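Local coordinates for protein putative hydrolase (Burkholderia cenocepacia, PDB 4X00) that is a putative hydrolase of the alpha/beta hydrolase fold, perhaps an aryl esterase, whose substrate is not established, at residues Val16-Pro19 with Val23-Val26; Gly42-Arg47 with Asp199-Val204. All blocks are in the same frame, centred on the assembly; numbering follows the deposited sequence.

Contact 1: residues Val16-Pro19 with Val23-Val26; sequences VTAP and VLAV
V16 and L24 face each other as an antiparallel hydrogen-bonded pair, tied by backbone bonds in both directions. V16 N donates to L24 O at 3.0 Å, and the return bond from L24 N to V16 O is shorter, 2.8 Å, and nearly straight, with an N-H...O angle of 174°. One residue on, T17 and V23 form the non-hydrogen-bonded pair, with their CA atoms 4.4 Å apart.

Apolar contacts lie mostly on the face that carries V16, L24 and V26. V16 CG2, the methyl beside its own backbone N, meets V26 CG2 at 3.7 Å, a diagonal contact across the two strands. L24 turns CG to the side of its backbone N (chi1 -56°), which keeps its branch close to the V16 carbonyl and brings CD1 to 4.3 Å from A18 CB, just beyond the end of the strand. Helix 87-100 covers this buried face, V16 resting on S100 and L24 on D93 and I97. The exposed face has a lighter contact, T17 OG1 to V23 CG2 at 4.1 Å.

The arrangement is the turn end of a beta hairpin, here formed by strands 12-17 and 23-30 at one margin of the alpha/beta hydrolase sheet.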
loop_
_atom_site.group_PDB
_atom_site.type_symbol
_atom_site.label_atom_id
_atom_site.label_comp_id
_atom_site.label_asym_id
_atom_site.label_seq_id
_atom_site.Cartn_x
_atom_site.Cartn_y
_atom_site.Cartn_z
ATOM N N VAL A 16 5.673 -16.255 -4.898
ATOM C CA VAL A 16 5.540 -16.757 -3.528
ATOM C C VAL A 16 4.117 -17.290 -3.352
ATOM O O VAL A 16 3.149 -16.590 -3.663
ATOM C CB VAL A 16 5.825 -15.643 -2.493
ATOM C CG1 VAL A 16 5.448 -16.114 -1.072
ATOM C CG2 VAL A 16 7.289 -15.224 -2.546
ATOM N N THR A 17 3.979 -18.526 -2.879
ATOM C CA THR A 17 2.651 -19.054 -2.602
ATOM C C THR A 17 2.160 -18.674 -1.212
ATOM O O THR A 17 2.835 -18.932 -0.226
ATOM C CB THR A 17 2.642 -20.575 -2.739
ATOM O OG1 THR A 17 3.156 -20.925 -4.027
ATOM C CG2 THR A 17 1.232 -21.128 -2.576
ATOM N N ALA A 18 0.984 -18.067 -1.129
ATOM C CA ALA A 18 0.388 -17.709 0.159
ATOM C C ALA A 18 -0.274 -18.921 0.827
ATOM O O ALA A 18 -0.493 -19.952 0.186
ATOM C CB ALA A 18 -0.636 -16.578 -0.041
ATOM N N PRO A 19 -0.622 -18.811 2.118
ATOM C CA PRO A 19 -1.140 -20.021 2.793
ATOM C C PRO A 19 -2.477 -20.559 2.253
ATOM O O PRO A 19 -2.786 -21.734 2.479
ATOM C CB PRO A 19 -1.292 -19.569 4.248
ATOM C CG PRO A 19 -0.389 -18.388 4.383
ATOM C CD PRO A 19 -0.324 -17.716 3.060
ATOM N N VAL A 23 -0.995 -17.443 -5.566
ATOM C CA VAL A 23 0.396 -17.187 -5.946
ATOM C C VAL A 23 0.625 -15.690 -6.170
ATOM O O VAL A 23 -0.096 -15.058 -6.942
ATOM C CB VAL A 23 0.776 -17.987 -7.227
ATOM C CG1 VAL A 23 2.158 -17.602 -7.687
ATOM C CG2 VAL A 23 0.740 -19.475 -6.941
ATOM N N LEU A 24 1.586 -15.136 -5.457
ATOM C CA LEU A 24 1.910 -13.718 -5.523
ATOM C C LEU A 24 3.090 -13.488 -6.421
ATOM O O LEU A 24 4.084 -14.200 -6.326
ATOM C CB LEU A 24 2.223 -13.208 -4.126
ATOM C CG LEU A 24 1.101 -13.469 -3.126
ATOM C CD1 LEU A 24 1.619 -13.319 -1.694
ATOM C CD2 LEU A 24 -0.123 -12.591 -3.420
ATOM N N ALA A 25 2.974 -12.482 -7.282
ATOM C CA ALA A 25 4.073 -12.059 -8.149
ATOM C C ALA A 25 4.952 -11.084 -7.374
ATOM O O ALA A 25 4.470 -10.044 -6.936
ATOM C CB ALA A 25 3.527 -11.406 -9.407
ATOM N N VAL A 26 6.222 -11.439 -7.197
ATOM C CA VAL A 26 7.165 -10.692 -6.377
ATOM C C VAL A 26 8.347 -10.224 -7.223
ATOM O O VAL A 26 8.779 -10.908 -8.171
ATOM C CB VAL A 26 7.666 -11.563 -5.213
ATOM C CG1 VAL A 26 8.576 -10.772 -4.311
ATOM C CG2 VAL A 26 6.474 -12.127 -4.435
#

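Contact 2: residues Gly42-Arg47 with Asp199-Val204; sequences GLLGSR and DMQRAV
The side-chain amide of Q201, which meets L44 across this contact, has partners at both ends, though of unequal strength: OE1 is hydrogen-bonded to NE2 of H165, and NE2 makes a weak hydrogen bond to the carbonyl of M157. The first bond does most to orient the amide, the weak one assisting, and a flat face is left turned to the loop. L44 CD2 sits over that face, 3.8 Å from Q201 NE2 and 4.0 Å from Q201 CD. The turn of the amide about its last bond (chi3 -92°) sets it broadside to the methyl.

The other half of the contact is apolar. L43 CD1 lies against two residues one helical turn apart, 3.8 Å from M200 SD and 4.0 Å from V204 CG1. The bent chain of M200 also brings CE of that residue close to the same methyl.

Both leucines occupy the central positions of a type II turn from G42 to G45, closed by G45 N to G42 O at 2.9 Å. L44 has the positive phi (69°) usual at the third position, and its N-H is hydrogen-bonded to H72 NE2. In alpha/beta hydrolases the loop after this strand commonly helps to form the oxyanion hole, and L43 lies near a probable Ser-His-Asp triad. The turn follows strand 36-40, while helix 198-204 and helix 162-174, whose F172 touches both leucines, pack against it from the helical insertion between strands 132-136 and 222-227.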
loop_
_atom_site.group_PDB
_atom_site.type_symbol
_atom_site.label_atom_id
_atom_site.label_comp_id
_atom_site.label_asym_id
_atom_site.label_seq_id
_atom_site.Cartn_x
_atom_site.Cartn_y
_atom_site.Cartn_z
ATOM N N GLY A 42 -1.514 0.009 -3.302
ATOM C CA GLY A 42 -2.892 0.252 -2.921
ATOM C C GLY A 42 -3.879 -0.225 -3.972
ATOM O O GLY A 42 -3.518 -0.890 -4.954
ATOM N N LEU A 43 -5.125 0.141 -3.757
ATOM C CA LEU A 43 -6.214 -0.368 -4.588
ATOM C C LEU A 43 -6.024 0.026 -6.051
ATOM O O LEU A 43 -5.747 1.204 -6.346
ATOM C CB LEU A 43 -7.543 0.186 -4.078
ATOM C CG LEU A 43 -8.776 -0.316 -4.840
ATOM C CD1 LEU A 43 -8.942 -1.858 -4.768
ATOM C CD2 LEU A 43 -9.999 0.390 -4.287
ATOM N N LEU A 44 -6.164 -0.961 -6.942
ATOM C CA LEU A 44 -6.001 -0.818 -8.409
ATOM C C LEU A 44 -4.554 -0.547 -8.823
ATOM O O LEU A 44 -4.283 -0.273 -9.999
ATOM C CB LEU A 44 -6.912 0.275 -9.014
ATOM C CG LEU A 44 -8.409 0.062 -8.836
ATOM C CD1 LEU A 44 -9.148 1.017 -9.771
ATOM C CD2 LEU A 44 -8.875 -1.354 -9.031
ATOM N N GLY A 45 -3.621 -0.705 -7.896
ATOM C CA GLY A 45 -2.208 -0.562 -8.210
ATOM C C GLY A 45 -1.521 -1.854 -8.611
ATOM O O GLY A 45 -2.164 -2.890 -8.845
ATOM N N SER A 46 -0.189 -1.819 -8.641
ATOM C CA SER A 46 0.636 -3.019 -8.747
ATOM C C SER A 46 2.055 -2.598 -8.371
ATOM O O SER A 46 2.273 -1.448 -7.972
ATOM C CB SER A 46 0.642 -3.615 -10.150
ATOM O OG SER A 46 1.456 -2.799 -11.012
ATOM N N ARG A 47 3.027 -3.491 -8.530
ATOM C CA ARG A 47 4.413 -3.115 -8.279
ATOM C C ARG A 47 4.829 -1.890 -9.090
ATOM O O ARG A 47 5.751 -1.190 -8.665
ATOM C CB ARG A 47 5.357 -4.286 -8.597
ATOM C CG ARG A 47 5.838 -4.405 -10.021
ATOM C CD ARG A 47 4.743 -4.763 -11.031
ATOM N NE ARG A 47 4.231 -6.136 -10.970
ATOM C CZ ARG A 47 4.702 -7.154 -11.684
ATOM N NH1 ARG A 47 5.781 -7.024 -12.454
ATOM N NH2 ARG A 47 4.068 -8.322 -11.612
ATOM N N ASP A 199 -13.964 -9.194 -8.866
ATOM C CA ASP A 199 -14.415 -9.860 -7.633
ATOM C C ASP A 199 -13.753 -9.202 -6.434
ATOM O O ASP A 199 -14.387 -8.936 -5.424
ATOM C CB ASP A 199 -14.071 -11.353 -7.671
ATOM C CG ASP A 199 -14.707 -12.068 -8.854
ATOM O OD1 ASP A 199 -15.938 -11.955 -8.972
ATOM O OD2 ASP A 199 -13.984 -12.700 -9.667
ATOM N N MET A 200 -12.457 -8.946 -6.560
ATOM C CA MET A 200 -11.706 -8.252 -5.530
ATOM C C MET A 200 -12.319 -6.872 -5.299
ATOM O O MET A 200 -12.571 -6.487 -4.146
ATOM C CB MET A 200 -10.241 -8.148 -5.941
ATOM C CG MET A 200 -9.399 -7.389 -4.925
ATOM S SD MET A 200 -9.452 -5.578 -5.108
ATOM C CE MET A 200 -8.822 -5.410 -6.804
ATOM N N GLN A 201 -12.605 -6.137 -6.387
ATOM C CA GLN A 201 -13.068 -4.764 -6.205
ATOM C C GLN A 201 -14.380 -4.668 -5.430
ATOM O O GLN A 201 -14.573 -3.774 -4.606
ATOM C CB GLN A 201 -13.270 -4.066 -7.546
ATOM C CG GLN A 201 -12.008 -3.761 -8.310
ATOM C CD GLN A 201 -12.390 -3.103 -9.607
ATOM O OE1 GLN A 201 -12.559 -3.764 -10.614
ATOM N NE2 GLN A 201 -12.645 -1.793 -9.560
ATOM N N ARG A 202 -15.313 -5.571 -5.721
ATOM C CA ARG A 202 -16.598 -5.572 -5.002
ATOM C C ARG A 202 -16.429 -5.971 -3.539
ATOM O O ARG A 202 -17.123 -5.455 -2.652
ATOM C CB ARG A 202 -17.599 -6.515 -5.680
ATOM C CG ARG A 202 -18.112 -5.998 -7.018
ATOM C CD ARG A 202 -19.177 -6.911 -7.649
ATOM N NE ARG A 202 -18.710 -8.292 -7.791
ATOM C CZ ARG A 202 -18.250 -8.847 -8.914
ATOM N NH1 ARG A 202 -18.208 -8.174 -10.058
ATOM N NH2 ARG A 202 -17.853 -10.110 -8.892
ATOM N N ALA A 203 -15.499 -6.882 -3.285
ATOM C CA ALA A 203 -15.299 -7.414 -1.947
ATOM C C ALA A 203 -14.483 -6.503 -1.016
ATOM O O ALA A 203 -14.721 -6.460 0.210
ATOM C CB ALA A 203 -14.640 -8.797 -2.062
ATOM N N VAL A 204 -13.514 -5.771 -1.571
ATOM C CA VAL A 204 -12.529 -5.113 -0.719
ATOM C C VAL A 204 -13.172 -4.019 0.143
ATOM O O VAL A 204 -12.676 -3.716 1.231
ATOM C CB VAL A 204 -11.354 -4.575 -1.583
ATOM C CG1 VAL A 204 -11.808 -3.400 -2.414
ATOM C CG2 VAL A 204 -10.151 -4.258 -0.702
#

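The two contacts illustrate how chemistry follows position in one fold. Contact 1 joins neighbouring strands of a local hairpin and relies on backbone hydrogen bonding, with one buried face and one exposed. Contact 2, nearer the centre of the chain, brings together a loop and a helix 152 residues apart; it is largely buried and has no hydrogen bond between its segments, so side-chain packing does the work. They share no secondary-structure element, and the centres of contact 1 and contact 2 lie about 16 Å apart. Yet they touch: A25 CB of contact 1 packs against R47 NH2 of contact 2 at 3.8 Å, and the same R47 forms a salt bridge with D68.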